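Local coordinates for protein 2,4-dihydroxyhept-2-ene-1,7-dioic acid aldolase (Kordia algicida OT-1, PDB 6BDE) that binds heme b and probably senses nitric oxide or a related diatomic gas, at residues H102-V107 / E115-V120; A138-G143 / L162-E167; G145-T150 / A158-E163. The protein carries 1 engineered substitution. One frame throughout, in Å; residues are numbered along the deposited sequence.

Overall arrangement
Three contacts border one heme in this single-chain H-NOX domain. Contact 1 comes first along the chain and joins helix 99-110, which carries the iron ligand, to the loop that leads into strand 118-121 of the antiparallel sheet. Contacts 2 and 3 follow and pair successive parts of helix 140-153 with strand 158-164; they share Leu162 and Glu163, and their centres lie about 11 Å apart. Contact 1 is about 16 Å from contact 2 and 17 Å from contact 3, centre to centre, yet it touches contact 3 where Phe119 packs on Met147. The heme meets all three, so the proximal helix, the sheet and helix 140-153 build a common pocket.

Contact 1. Residues H102-V107 / E115-V120; sequences HIHVEV and ELPTFV. With HEM (protoporphyrin IX containing Fe), chain B.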
loop_
_atom_site.group_PDB
_atom_site.type_symbol
_atom_site.label_atom_id
_atom_site.label_comp_id
_atom_site.label_asym_id
_atom_site.label_seq_id
_atom_site.Cartn_x
_atom_site.Cartn_y
_atom_site.Cartn_z
ATOM N N HIS A 102 -12.503 -3.367 10.238
ATOM C CA HIS A 102 -12.214 -2.345 11.238
ATOM C C HIS A 102 -11.372 -1.206 10.678
ATOM O O HIS A 102 -11.812 -0.052 10.674
ATOM C CB HIS A 102 -11.504 -2.945 12.452
ATOM C CG HIS A 102 -11.137 -1.928 13.489
ATOM N ND1 HIS A 102 -9.900 -1.891 14.094
ATOM C CD2 HIS A 102 -11.845 -0.902 14.019
ATOM C CE1 HIS A 102 -9.862 -0.890 14.955
ATOM N NE2 HIS A 102 -11.030 -0.274 14.928
ATOM N N ILE A 103 -10.158 -1.519 10.215
ATOM C CA ILE A 103 -9.207 -0.474 9.838
ATOM C C ILE A 103 -9.780 0.394 8.725
ATOM O O ILE A 103 -9.914 1.615 8.869
ATOM C CB ILE A 103 -7.857 -1.090 9.434
ATOM C CG1 ILE A 103 -7.145 -1.661 10.662
ATOM C CG2 ILE A 103 -6.986 -0.049 8.749
ATOM C CD1 ILE A 103 -5.950 -2.523 10.327
ATOM N N HIS A 104 -10.135 -0.224 7.598
ATOM C CA HIS A 104 -10.661 0.544 6.479
ATOM C C HIS A 104 -12.088 1.025 6.710
ATOM O O HIS A 104 -12.561 1.888 5.961
ATOM C CB HIS A 104 -10.570 -0.279 5.191
ATOM C CG HIS A 104 -9.214 -0.244 4.555
ATOM N ND1 HIS A 104 -8.852 -1.075 3.518
ATOM C CD2 HIS A 104 -8.130 0.525 4.816
ATOM C CE1 HIS A 104 -7.603 -0.820 3.166
ATOM N NE2 HIS A 104 -7.144 0.148 3.938
ATOM N N VAL A 105 -12.778 0.502 7.727
ATOM C CA VAL A 105 -14.031 1.116 8.155
ATOM C C VAL A 105 -13.759 2.473 8.791
ATOM O O VAL A 105 -14.478 3.448 8.544
ATOM C CB VAL A 105 -14.787 0.179 9.115
ATOM C CG1 VAL A 105 -15.971 0.903 9.744
ATOM C CG2 VAL A 105 -15.252 -1.072 8.383
ATOM N N GLU A 106 -12.707 2.559 9.611
ATOM C CA GLU A 106 -12.331 3.836 10.208
ATOM C C GLU A 106 -11.834 4.813 9.152
ATOM O O GLU A 106 -12.061 6.023 9.262
ATOM C CB GLU A 106 -11.262 3.616 11.278
ATOM C CG GLU A 106 -11.754 2.866 12.503
ATOM C CD GLU A 106 -12.956 3.530 13.140
ATOM O OE1 GLU A 106 -12.866 4.731 13.472
ATOM O OE2 GLU A 106 -13.992 2.853 13.310
ATOM N N VAL A 107 -11.153 4.306 8.121
ATOM C CA VAL A 107 -10.646 5.170 7.058
ATOM C C VAL A 107 -11.799 5.837 6.317
ATOM O O VAL A 107 -11.715 7.009 5.934
ATOM C CB VAL A 107 -9.748 4.366 6.101
ATOM C CG1 VAL A 107 -9.219 5.258 4.987
ATOM C CG2 VAL A 107 -8.603 3.725 6.868
ATOM N N GLU A 115 -11.531 5.546 -1.716
ATOM C CA GLU A 115 -11.713 4.429 -2.639
ATOM C C GLU A 115 -10.736 3.342 -2.204
ATOM O O GLU A 115 -9.531 3.434 -2.462
ATOM C CB GLU A 115 -11.495 4.870 -4.082
ATOM C CG GLU A 115 -12.530 5.886 -4.550
ATOM C CD GLU A 115 -12.273 6.394 -5.954
ATOM O OE1 GLU A 115 -11.730 5.629 -6.776
ATOM O OE2 GLU A 115 -12.617 7.563 -6.234
ATOM N N LEU A 116 -11.261 2.321 -1.533
ATOM C CA LEU A 116 -10.463 1.330 -0.837
ATOM C C LEU A 116 -10.639 -0.049 -1.462
ATOM O O LEU A 116 -11.664 -0.324 -2.092
ATOM C CB LEU A 116 -10.860 1.278 0.645
ATOM C CG LEU A 116 -10.731 2.605 1.394
ATOM C CD1 LEU A 116 -11.563 2.591 2.665
ATOM C CD2 LEU A 116 -9.271 2.896 1.707
ATOM N N PRO A 117 -9.659 -0.932 -1.312
ATOM C CA PRO A 117 -9.802 -2.302 -1.806
ATOM C C PRO A 117 -10.644 -3.125 -0.836
ATOM O O PRO A 117 -11.073 -2.651 0.213
ATOM C CB PRO A 117 -8.358 -2.799 -1.860
ATOM C CG PRO A 117 -7.698 -2.082 -0.733
ATOM C CD PRO A 117 -8.350 -0.718 -0.666
ATOM N N THR A 118 -10.878 -4.378 -1.209
ATOM C CA THR A 118 -11.547 -5.338 -0.346
ATOM C C THR A 118 -10.585 -6.462 0.010
ATOM O O THR A 118 -9.823 -6.934 -0.841
ATOM C CB THR A 118 -12.802 -5.916 -1.009
ATOM O OG1 THR A 118 -12.511 -6.279 -2.363
ATOM C CG2 THR A 118 -13.923 -4.892 -1.000
ATOM N N PHE A 119 -10.606 -6.868 1.275
ATOM C CA PHE A 119 -9.855 -8.018 1.755
ATOM C C PHE A 119 -10.834 -9.007 2.368
ATOM O O PHE A 119 -11.615 -8.642 3.253
ATOM C CB PHE A 119 -8.797 -7.613 2.786
ATOM C CG PHE A 119 -7.567 -6.987 2.187
ATOM C CD1 PHE A 119 -6.536 -7.778 1.700
ATOM C CD2 PHE A 119 -7.435 -5.610 2.124
ATOM C CE1 PHE A 119 -5.401 -7.204 1.155
ATOM C CE2 PHE A 119 -6.302 -5.030 1.580
ATOM C CZ PHE A 119 -5.284 -5.829 1.095
ATOM N N VAL A 120 -10.800 -10.249 1.896
ATOM C CA VAL A 120 -11.688 -11.300 2.380
ATOM C C VAL A 120 -10.828 -12.425 2.938
ATOM O O VAL A 120 -10.030 -13.024 2.206
ATOM C CB VAL A 120 -12.617 -11.818 1.272
ATOM C CG1 VAL A 120 -13.554 -12.883 1.821
ATOM C CG2 VAL A 120 -13.401 -10.670 0.663
HETATM C CHA HEM B . -5.718 2.705 0.161
HETATM C CHB HEM B . -5.611 4.532 5.274
HETATM C CHC HEM B . -3.817 -0.382 7.010
HETATM C CHD HEM B . -3.686 -2.141 1.851
HETATM C C1A HEM B . -5.713 3.379 1.727
HETATM C C2A HEM B . -5.867 4.780 1.605
HETATM C C3A HEM B . -5.842 5.223 2.866
HETATM C C4A HEM B . -5.668 4.062 3.645
HETATM C CMA HEM B . -5.978 6.664 3.352
HETATM C CAA HEM B . -6.054 5.601 0.330
HETATM C CBA HEM B . -7.555 5.674 0.033
HETATM C CGA HEM B . -7.844 6.592 -1.152
HETATM O O1A HEM B . -9.031 6.923 -1.413
HETATM O O2A HEM B . -6.902 7.020 -1.869
HETATM C C1B HEM B . -5.028 3.186 6.041
HETATM C C2B HEM B . -4.543 3.313 7.498
HETATM C C3B HEM B . -4.096 2.014 7.880
HETATM C C4B HEM B . -4.327 1.161 6.666
HETATM C CMB HEM B . -4.554 4.578 8.357
HETATM C CAB HEM B . -3.528 1.563 9.221
HETATM C CBB HEM B . -4.217 1.728 10.332
HETATM C C1C HEM B . -3.685 -1.067 5.446
HETATM C C2C HEM B . -2.911 -2.248 5.486
HETATM C C3C HEM B . -2.884 -2.676 4.212
HETATM C C4C HEM B . -3.644 -1.730 3.499
HETATM C CMC HEM B . -2.257 -2.897 6.703
HETATM C CAC HEM B . -2.194 -3.919 3.660
HETATM C CBC HEM B . -2.908 -4.986 3.372
HETATM C C1D HEM B . -4.261 -0.734 1.148
HETATM C C2D HEM B . -4.039 -0.801 -0.344
HETATM C C3D HEM B . -4.547 0.430 -0.841
HETATM C C4D HEM B . -5.061 1.211 0.388
HETATM C CMD HEM B . -3.425 -1.941 -1.153
HETATM C CAD HEM B . -4.576 0.879 -2.302
HETATM C CBD HEM B . -6.009 1.066 -2.791
HETATM C CGD HEM B . -6.452 -0.195 -3.525
HETATM O O1D HEM B . -5.760 -1.243 -3.435
HETATM O O2D HEM B . -7.507 -0.181 -4.211
HETATM N NA HEM B . -5.505 2.828 2.996
HETATM N NB HEM B . -4.833 1.790 5.418
HETATM N NC HEM B . -4.143 -0.622 4.201
HETATM N ND HEM B . -4.823 0.510 1.742
HETATM FE FE HEM B . -5.320 0.925 3.657
HETATM O O HOH W 1 -10.238 -3.409 2.684
#
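Leu116 lies over one face of the His104 imidazole, its CD2 4.1 Å from the ring centroid and 9° off the normal, a CH-pi contact. The other methyl, CD1, reaches back to the helix backbone, 3.5 Å from His104 O, while Val107 CG1 packs against CD2. His104 CG stands anti to the carbonyl carbon (chi1 -82°), which turns the ring from helix 99-110 toward the porphyrin, where NE2 binds the iron at 2.0 Å. This is the proximal heme site of the H-NOX fold, with the axial histidine on a helix and the chain at 115-120 flanking it before entering the sheet. At the other nitrogen, His104 ND1 donates to a water 2.8 Å away in the ring plane, which donates in turn to Pro117 O and helps to set the ring's rotation. The backbone N of Glu115 grips heme O1A at 2.9 Å in a nearly straight bond (172°), and Pro117 CB touches the other propionate. Phe119 CZ comes within 3.4 Å of the vinyl carbon CBC of the heme; an alanine here would probably open a gap beside that vinyl and leave it held less firmly. Glu115 OE2 also pairs with Arg44.

Contact 2. Residues A138-G143 / L162-E167; sequences AMHHFG and LEKIKE. With HEM (protoporphyrin IX containing Fe), chain B.
Leu162 sets its CD2 methyl against the pair of neighbouring imidazoles at the start of helix 140-153, beside the point where their ND1 atoms meet. That methyl lies 3.8 Å from His141 ND1 and 3.9 Å from His140 ND1, meeting both rings at a slant. Leu162 has CG anti to its carbonyl carbon (chi1 -87°), which sends the branch from strand 158-164 toward the helix; on the strand side it also touches Phe174.

His140 is the second main contributor. Its CG is held between the backbone N and the carbonyl carbon (chi1 38°), and the ring is thereby swung toward the strand. Lys164 comes to it at about a right angle, its extended chain bringing CE to 4.1 Å from His140 CE1. The touching part of the lysine is thus its aliphatic methylene, and NZ stays 4.7 Å from His140 NE2.

This is helix-on-sheet packing in the H-NOX fold, at the edge of the heme pocket. The same short piece of chain that turns His140 toward the sheet lays Phe142 edge-on against the porphyrin, with CD2 3.5 Å from heme C2D. Gly143 passes so near heme CMD that a side chain there would probably be crowded. Tyr133 OH bonds both Met139 N and the heme, tying the helix start to the cofactor.

Within the helix, His140 ND1 and His141 ND1 are hydrogen-bonded at 2.9 Å, each nitrogen lying in the plane of the other ring. Such a bond needs one ND1 with a proton and one without, so the two rings are unlikely both to be charged. The ammonium group of Lys164 would probably disfavour a charge on His140, whereas Asp64, which touches both histidines from helix 63-81, would probably pull the other way.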
loop_
_atom_site.group_PDB
_atom_site.type_symbol
_atom_site.label_atom_id
_atom_site.label_comp_id
_atom_site.label_asym_id
_atom_site.label_seq_id
_atom_site.Cartn_x
_atom_site.Cartn_y
_atom_site.Cartn_z
ATOM N N ALA A 138 -5.287 -2.497 -8.739
ATOM C CA ALA A 138 -4.205 -3.483 -8.802
ATOM C C ALA A 138 -2.973 -3.025 -8.026
ATOM O O ALA A 138 -1.839 -3.128 -8.498
ATOM C CB ALA A 138 -3.845 -3.805 -10.253
ATOM N N MET A 139 -3.198 -2.512 -6.818
ATOM C CA MET A 139 -2.118 -2.046 -5.950
ATOM C C MET A 139 -1.739 -3.094 -4.913
ATOM O O MET A 139 -1.531 -2.780 -3.737
ATOM C CB MET A 139 -2.509 -0.732 -5.281
ATOM C CG MET A 139 -2.684 0.415 -6.266
ATOM S SD MET A 139 -3.179 1.964 -5.492
ATOM C CE MET A 139 -1.788 2.262 -4.403
ATOM N N HIS A 140 -1.629 -4.355 -5.342
ATOM C CA HIS A 140 -1.340 -5.442 -4.411
ATOM C C HIS A 140 0.013 -5.262 -3.733
ATOM O O HIS A 140 0.174 -5.600 -2.553
ATOM C CB HIS A 140 -1.401 -6.783 -5.145
ATOM C CG HIS A 140 -0.844 -6.740 -6.535
ATOM N ND1 HIS A 140 0.505 -6.839 -6.800
ATOM C CD2 HIS A 140 -1.455 -6.613 -7.737
ATOM C CE1 HIS A 140 0.702 -6.772 -8.104
ATOM N NE2 HIS A 140 -0.471 -6.636 -8.696
ATOM N N HIS A 141 1.003 -4.740 -4.459
ATOM C CA HIS A 141 2.321 -4.548 -3.867
ATOM C C HIS A 141 2.374 -3.353 -2.926
ATOM O O HIS A 141 3.235 -3.317 -2.039
ATOM C CB HIS A 141 3.379 -4.411 -4.964
ATOM C CG HIS A 141 4.000 -5.714 -5.356
ATOM N ND1 HIS A 141 3.257 -6.791 -5.790
ATOM C CD2 HIS A 141 5.292 -6.122 -5.360
ATOM C CE1 HIS A 141 4.064 -7.803 -6.053
ATOM N NE2 HIS A 141 5.304 -7.423 -5.800
ATOM N N PHE A 142 1.482 -2.375 -3.099
ATOM C CA PHE A 142 1.319 -1.345 -2.079
ATOM C C PHE A 142 0.843 -1.960 -0.771
ATOM O O PHE A 142 1.360 -1.633 0.304
ATOM C CB PHE A 142 0.341 -0.273 -2.565
ATOM C CG PHE A 142 0.134 0.851 -1.587
ATOM C CD1 PHE A 142 1.094 1.836 -1.425
ATOM C CD2 PHE A 142 -1.029 0.926 -0.836
ATOM C CE1 PHE A 142 0.902 2.872 -0.526
ATOM C CE2 PHE A 142 -1.227 1.960 0.063
ATOM C CZ PHE A 142 -0.260 2.933 0.218
ATOM N N GLY A 143 -0.135 -2.866 -0.844
ATOM C CA GLY A 143 -0.562 -3.580 0.343
ATOM C C GLY A 143 0.494 -4.527 0.876
ATOM O O GLY A 143 0.604 -4.713 2.091
ATOM N N LEU A 162 2.057 -14.082 -3.239
ATOM C CA LEU A 162 0.979 -13.458 -3.993
ATOM C C LEU A 162 0.654 -14.310 -5.211
ATOM O O LEU A 162 1.545 -14.641 -6.000
ATOM C CB LEU A 162 1.357 -12.040 -4.428
ATOM C CG LEU A 162 1.072 -10.895 -3.450
ATOM C CD1 LEU A 162 1.908 -11.022 -2.182
ATOM C CD2 LEU A 162 1.305 -9.548 -4.120
ATOM N N GLU A 163 -0.621 -14.663 -5.359
ATOM C CA GLU A 163 -1.112 -15.423 -6.505
ATOM C C GLU A 163 -2.139 -14.568 -7.233
ATOM O O GLU A 163 -3.216 -14.293 -6.694
ATOM C CB GLU A 163 -1.721 -16.755 -6.069
ATOM C CG GLU A 163 -0.762 -17.680 -5.341
ATOM C CD GLU A 163 -1.366 -19.046 -5.080
ATOM O OE1 GLU A 163 -2.561 -19.238 -5.391
ATOM O OE2 GLU A 163 -0.649 -19.928 -4.562
ATOM N N LYS A 164 -1.807 -14.148 -8.452
ATOM C CA LYS A 164 -2.712 -13.330 -9.251
ATOM C C LYS A 164 -3.811 -14.217 -9.823
ATOM O O LYS A 164 -3.564 -15.014 -10.733
ATOM C CB LYS A 164 -1.949 -12.617 -10.364
ATOM C CG LYS A 164 -0.913 -11.620 -9.873
ATOM C CD LYS A 164 -0.304 -10.848 -11.032
ATOM C CE LYS A 164 0.893 -10.028 -10.583
ATOM N NZ LYS A 164 1.671 -9.506 -11.741
ATOM N N ILE A 165 -5.024 -14.087 -9.284
ATOM C CA ILE A 165 -6.155 -14.822 -9.839
ATOM C C ILE A 165 -6.558 -14.228 -11.183
ATOM O O ILE A 165 -6.824 -14.956 -12.147
ATOM C CB ILE A 165 -7.328 -14.836 -8.844
ATOM C CG1 ILE A 165 -6.838 -15.227 -7.446
ATOM C CG2 ILE A 165 -8.410 -15.792 -9.315
ATOM C CD1 ILE A 165 -6.103 -16.553 -7.400
ATOM N N LYS A 166 -6.614 -12.903 -11.266
ATOM C CA LYS A 166 -6.725 -12.197 -12.533
ATOM C C LYS A 166 -5.353 -11.656 -12.911
ATOM O O LYS A 166 -4.636 -11.113 -12.066
ATOM C CB LYS A 166 -7.746 -11.059 -12.447
ATOM C CG LYS A 166 -9.154 -11.522 -12.102
ATOM C CD LYS A 166 -10.051 -10.358 -11.707
ATOM C CE LYS A 166 -10.525 -9.576 -12.923
ATOM N NZ LYS A 166 -11.145 -8.278 -12.531
ATOM N N GLU A 167 -4.989 -11.816 -14.187
ATOM C CA GLU A 167 -3.624 -11.513 -14.607
ATOM C C GLU A 167 -3.280 -10.039 -14.430
ATOM O O GLU A 167 -2.108 -9.697 -14.236
ATOM C CB GLU A 167 -3.419 -11.938 -16.062
ATOM C CG GLU A 167 -1.959 -12.070 -16.469
ATOM C CD GLU A 167 -1.205 -13.082 -15.626
ATOM O OE1 GLU A 167 -1.785 -14.141 -15.303
ATOM O OE2 GLU A 167 -0.033 -12.819 -15.287
HETATM C CHA HEM B . -5.718 2.705 0.161
HETATM C CHB HEM B . -5.611 4.532 5.274
HETATM C CHC HEM B . -3.817 -0.382 7.010
HETATM C CHD HEM B . -3.686 -2.141 1.851
HETATM C C1A HEM B . -5.713 3.379 1.727
HETATM C C2A HEM B . -5.867 4.780 1.605
HETATM C C3A HEM B . -5.842 5.223 2.866
HETATM C C4A HEM B . -5.668 4.062 3.645
HETATM C CMA HEM B . -5.978 6.664 3.352
HETATM C CAA HEM B . -6.054 5.601 0.330
HETATM C CBA HEM B . -7.555 5.674 0.033
HETATM C CGA HEM B . -7.844 6.592 -1.152
HETATM O O1A HEM B . -9.031 6.923 -1.413
HETATM O O2A HEM B . -6.902 7.020 -1.869
HETATM C C1B HEM B . -5.028 3.186 6.041
HETATM C C2B HEM B . -4.543 3.313 7.498
HETATM C C3B HEM B . -4.096 2.014 7.880
HETATM C C4B HEM B . -4.327 1.161 6.666
HETATM C CMB HEM B . -4.554 4.578 8.357
HETATM C CAB HEM B . -3.528 1.563 9.221
HETATM C CBB HEM B . -4.217 1.728 10.332
HETATM C C1C HEM B . -3.685 -1.067 5.446
HETATM C C2C HEM B . -2.911 -2.248 5.486
HETATM C C3C HEM B . -2.884 -2.676 4.212
HETATM C C4C HEM B . -3.644 -1.730 3.499
HETATM C CMC HEM B . -2.257 -2.897 6.703
HETATM C CAC HEM B . -2.194 -3.919 3.660
HETATM C CBC HEM B . -2.908 -4.986 3.372
HETATM C C1D HEM B . -4.261 -0.734 1.148
HETATM C C2D HEM B . -4.039 -0.801 -0.344
HETATM C C3D HEM B . -4.547 0.430 -0.841
HETATM C C4D HEM B . -5.061 1.211 0.388
HETATM C CMD HEM B . -3.425 -1.941 -1.153
HETATM C CAD HEM B . -4.576 0.879 -2.302
HETATM C CBD HEM B . -6.009 1.066 -2.791
HETATM C CGD HEM B . -6.452 -0.195 -3.525
HETATM O O1D HEM B . -5.760 -1.243 -3.435
HETATM O O2D HEM B . -7.507 -0.181 -4.211
HETATM N NA HEM B . -5.505 2.828 2.996
HETATM N NB HEM B . -4.833 1.790 5.418
HETATM N NC HEM B . -4.143 -0.622 4.201
HETATM N ND HEM B . -4.823 0.510 1.742
HETATM FE FE HEM B . -5.320 0.925 3.657
#

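Contact 3. Residues G145-T150 / A158-E163; sequences GLMNKT and AEIILE. With HEM (protoporphyrin IX containing Fe), chain B.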
loop_
_atom_site.group_PDB
_atom_site.type_symbol
_atom_site.label_atom_id
_atom_site.label_comp_id
_atom_site.label_asym_id
_atom_site.label_seq_id
_atom_site.Cartn_x
_atom_site.Cartn_y
_atom_site.Cartn_z
ATOM N N GLY A 145 3.724 -4.029 0.822
ATOM C CA GLY A 145 4.656 -3.222 1.592
ATOM C C GLY A 145 4.106 -2.838 2.952
ATOM O O GLY A 145 4.845 -2.787 3.938
ATOM N N LEU A 146 2.801 -2.562 3.022
ATOM C CA LEU A 146 2.176 -2.287 4.311
ATOM C C LEU A 146 2.159 -3.533 5.189
ATOM O O LEU A 146 2.319 -3.441 6.412
ATOM C CB LEU A 146 0.758 -1.753 4.104
ATOM C CG LEU A 146 0.641 -0.331 3.550
ATOM C CD1 LEU A 146 -0.755 -0.077 3.007
ATOM C CD2 LEU A 146 0.991 0.690 4.618
ATOM N N MET A 147 1.964 -4.708 4.580
ATOM C CA MET A 147 2.005 -5.951 5.343
ATOM C C MET A 147 3.407 -6.231 5.868
ATOM O O MET A 147 3.570 -6.685 7.007
ATOM C CB MET A 147 1.520 -7.116 4.482
ATOM C CG MET A 147 0.036 -7.100 4.152
ATOM S SD MET A 147 -0.404 -8.542 3.163
ATOM C CE MET A 147 -2.136 -8.239 2.831
ATOM N N ASN A 148 4.431 -5.977 5.046
ATOM C CA ASN A 148 5.811 -6.168 5.484
ATOM C C ASN A 148 6.103 -5.364 6.745
ATOM O O ASN A 148 6.682 -5.878 7.709
ATOM C CB ASN A 148 6.780 -5.768 4.369
ATOM C CG ASN A 148 6.844 -6.788 3.251
ATOM O OD1 ASN A 148 6.327 -7.898 3.373
ATOM N ND2 ASN A 148 7.489 -6.416 2.151
ATOM N N LYS A 149 5.703 -4.091 6.752
ATOM C CA LYS A 149 5.966 -3.226 7.894
ATOM C C LYS A 149 5.035 -3.497 9.065
ATOM O O LYS A 149 5.369 -3.135 10.200
ATOM C CB LYS A 149 5.863 -1.759 7.473
ATOM C CG LYS A 149 7.007 -1.299 6.585
ATOM C CD LYS A 149 8.335 -1.399 7.319
ATOM C CE LYS A 149 9.495 -1.016 6.418
ATOM N NZ LYS A 149 10.789 -1.006 7.157
ATOM N N THR A 150 3.878 -4.117 8.822
ATOM C CA THR A 150 3.023 -4.545 9.924
ATOM C C THR A 150 3.727 -5.598 10.769
ATOM O O THR A 150 3.718 -5.534 12.004
ATOM C CB THR A 150 1.698 -5.086 9.384
ATOM O OG1 THR A 150 0.992 -4.038 8.709
ATOM C CG2 THR A 150 0.836 -5.625 10.520
ATOM N N ALA A 158 7.337 -12.323 8.016
ATOM C CA ALA A 158 6.446 -13.295 7.404
ATOM C C ALA A 158 6.840 -13.539 5.957
ATOM O O ALA A 158 7.333 -12.643 5.267
ATOM C CB ALA A 158 4.987 -12.834 7.467
ATOM N N GLU A 159 6.618 -14.773 5.511
ATOM C CA GLU A 159 6.645 -15.100 4.094
ATOM C C GLU A 159 5.265 -14.825 3.510
ATOM O O GLU A 159 4.270 -15.398 3.967
ATOM C CB GLU A 159 7.037 -16.560 3.886
ATOM C CG GLU A 159 6.748 -17.087 2.490
ATOM C CD GLU A 159 6.773 -18.601 2.423
ATOM O OE1 GLU A 159 5.905 -19.238 3.057
ATOM O OE2 GLU A 159 7.659 -19.153 1.739
ATOM N N ILE A 160 5.199 -13.945 2.517
ATOM C CA ILE A 160 3.936 -13.543 1.907
ATOM C C ILE A 160 4.002 -13.874 0.424
ATOM O O ILE A 160 4.812 -13.299 -0.313
ATOM C CB ILE A 160 3.642 -12.052 2.130
ATOM C CG1 ILE A 160 3.699 -11.720 3.624
ATOM C CG2 ILE A 160 2.280 -11.692 1.557
ATOM C CD1 ILE A 160 3.341 -10.285 3.948
ATOM N N ILE A 161 3.150 -14.799 -0.010
ATOM C CA ILE A 161 3.101 -15.256 -1.393
ATOM C C ILE A 161 1.870 -14.652 -2.053
ATOM O O ILE A 161 0.769 -14.701 -1.490
ATOM C CB ILE A 161 3.076 -16.793 -1.475
ATOM C CG1 ILE A 161 4.314 -17.379 -0.794
ATOM C CG2 ILE A 161 2.986 -17.252 -2.923
ATOM C CD1 ILE A 161 4.250 -18.877 -0.595
ATOM N N LEU A 162 2.057 -14.082 -3.239
ATOM C CA LEU A 162 0.979 -13.458 -3.993
ATOM C C LEU A 162 0.654 -14.310 -5.211
ATOM O O LEU A 162 1.545 -14.641 -6.000
ATOM C CB LEU A 162 1.357 -12.040 -4.428
ATOM C CG LEU A 162 1.072 -10.895 -3.450
ATOM C CD1 LEU A 162 1.908 -11.022 -2.182
ATOM C CD2 LEU A 162 1.305 -9.548 -4.120
ATOM N N GLU A 163 -0.621 -14.663 -5.359
ATOM C CA GLU A 163 -1.112 -15.423 -6.505
ATOM C C GLU A 163 -2.139 -14.568 -7.233
ATOM O O GLU A 163 -3.216 -14.293 -6.694
ATOM C CB GLU A 163 -1.721 -16.755 -6.069
ATOM C CG GLU A 163 -0.762 -17.680 -5.341
ATOM C CD GLU A 163 -1.366 -19.046 -5.080
ATOM O OE1 GLU A 163 -2.561 -19.238 -5.391
ATOM O OE2 GLU A 163 -0.649 -19.928 -4.562
HETATM C CHA HEM B . -5.718 2.705 0.161
HETATM C CHB HEM B . -5.611 4.532 5.274
HETATM C CHC HEM B . -3.817 -0.382 7.010
HETATM C CHD HEM B . -3.686 -2.141 1.851
HETATM C C1A HEM B . -5.713 3.379 1.727
HETATM C C2A HEM B . -5.867 4.780 1.605
HETATM C C3A HEM B . -5.842 5.223 2.866
HETATM C C4A HEM B . -5.668 4.062 3.645
HETATM C CMA HEM B . -5.978 6.664 3.352
HETATM C CAA HEM B . -6.054 5.601 0.330
HETATM C CBA HEM B . -7.555 5.674 0.033
HETATM C CGA HEM B . -7.844 6.592 -1.152
HETATM O O1A HEM B . -9.031 6.923 -1.413
HETATM O O2A HEM B . -6.902 7.020 -1.869
HETATM C C1B HEM B . -5.028 3.186 6.041
HETATM C C2B HEM B . -4.543 3.313 7.498
HETATM C C3B HEM B . -4.096 2.014 7.880
HETATM C C4B HEM B . -4.327 1.161 6.666
HETATM C CMB HEM B . -4.554 4.578 8.357
HETATM C CAB HEM B . -3.528 1.563 9.221
HETATM C CBB HEM B . -4.217 1.728 10.332
HETATM C C1C HEM B . -3.685 -1.067 5.446
HETATM C C2C HEM B . -2.911 -2.248 5.486
HETATM C C3C HEM B . -2.884 -2.676 4.212
HETATM C C4C HEM B . -3.644 -1.730 3.499
HETATM C CMC HEM B . -2.257 -2.897 6.703
HETATM C CAC HEM B . -2.194 -3.919 3.660
HETATM C CBC HEM B . -2.908 -4.986 3.372
HETATM C C1D HEM B . -4.261 -0.734 1.148
HETATM C C2D HEM B . -4.039 -0.801 -0.344
HETATM C C3D HEM B . -4.547 0.430 -0.841
HETATM C C4D HEM B . -5.061 1.211 0.388
HETATM C CMD HEM B . -3.425 -1.941 -1.153
HETATM C CAD HEM B . -4.576 0.879 -2.302
HETATM C CBD HEM B . -6.009 1.066 -2.791
HETATM C CGD HEM B . -6.452 -0.195 -3.525
HETATM O O1D HEM B . -5.760 -1.243 -3.435
HETATM O O2D HEM B . -7.507 -0.181 -4.211
HETATM N NA HEM B . -5.505 2.828 2.996
HETATM N NB HEM B . -4.833 1.790 5.418
HETATM N NC HEM B . -4.143 -0.622 4.201
HETATM N ND HEM B . -4.823 0.510 1.742
HETATM FE FE HEM B . -5.320 0.925 3.657
HETATM O O HOH W 2 6.563 -9.706 5.296
#
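Ile160 reaches from strand 158-164 to helix 140-153 and meets Met147 and Asn148 with its CD1 methyl. It forms part of the layer in which this helix of the H-NOX fold packs between the sheet and the heme.

The apolar part is small: Ile160 CD1 lies 3.7 Å from Met147 CB, and Phe174 of strand 171-178 touches both side chains. Ile160 has CG1 anti to the carbonyl carbon (chi1 -54°), with the chain running straight on, so its terminal methyl does the touching. The same methyl comes to 3.9 Å from Asn148 OD1.

The polar link across the contact runs through water. One molecule donates to Asn148 OD1 at 2.6 Å and to Ala158 O at 3.0 Å, while Asn148 ND2 is bonded to Glu72; both ends of the amide are thus held and its rotation is probably fixed.

Heme contacts come from the helix. Met147 stretches out so that CE sits 3.4 Å from vinyl carbon CBC, and Leu146 CD1 packs on pyrrole carbon C4C at the same distance. One turn on, Thr150 OG1 gives its proton to Leu146 O at 2.7 Å, while Thr150 N reaches that oxygen from the opposite face of the carbonyl plane.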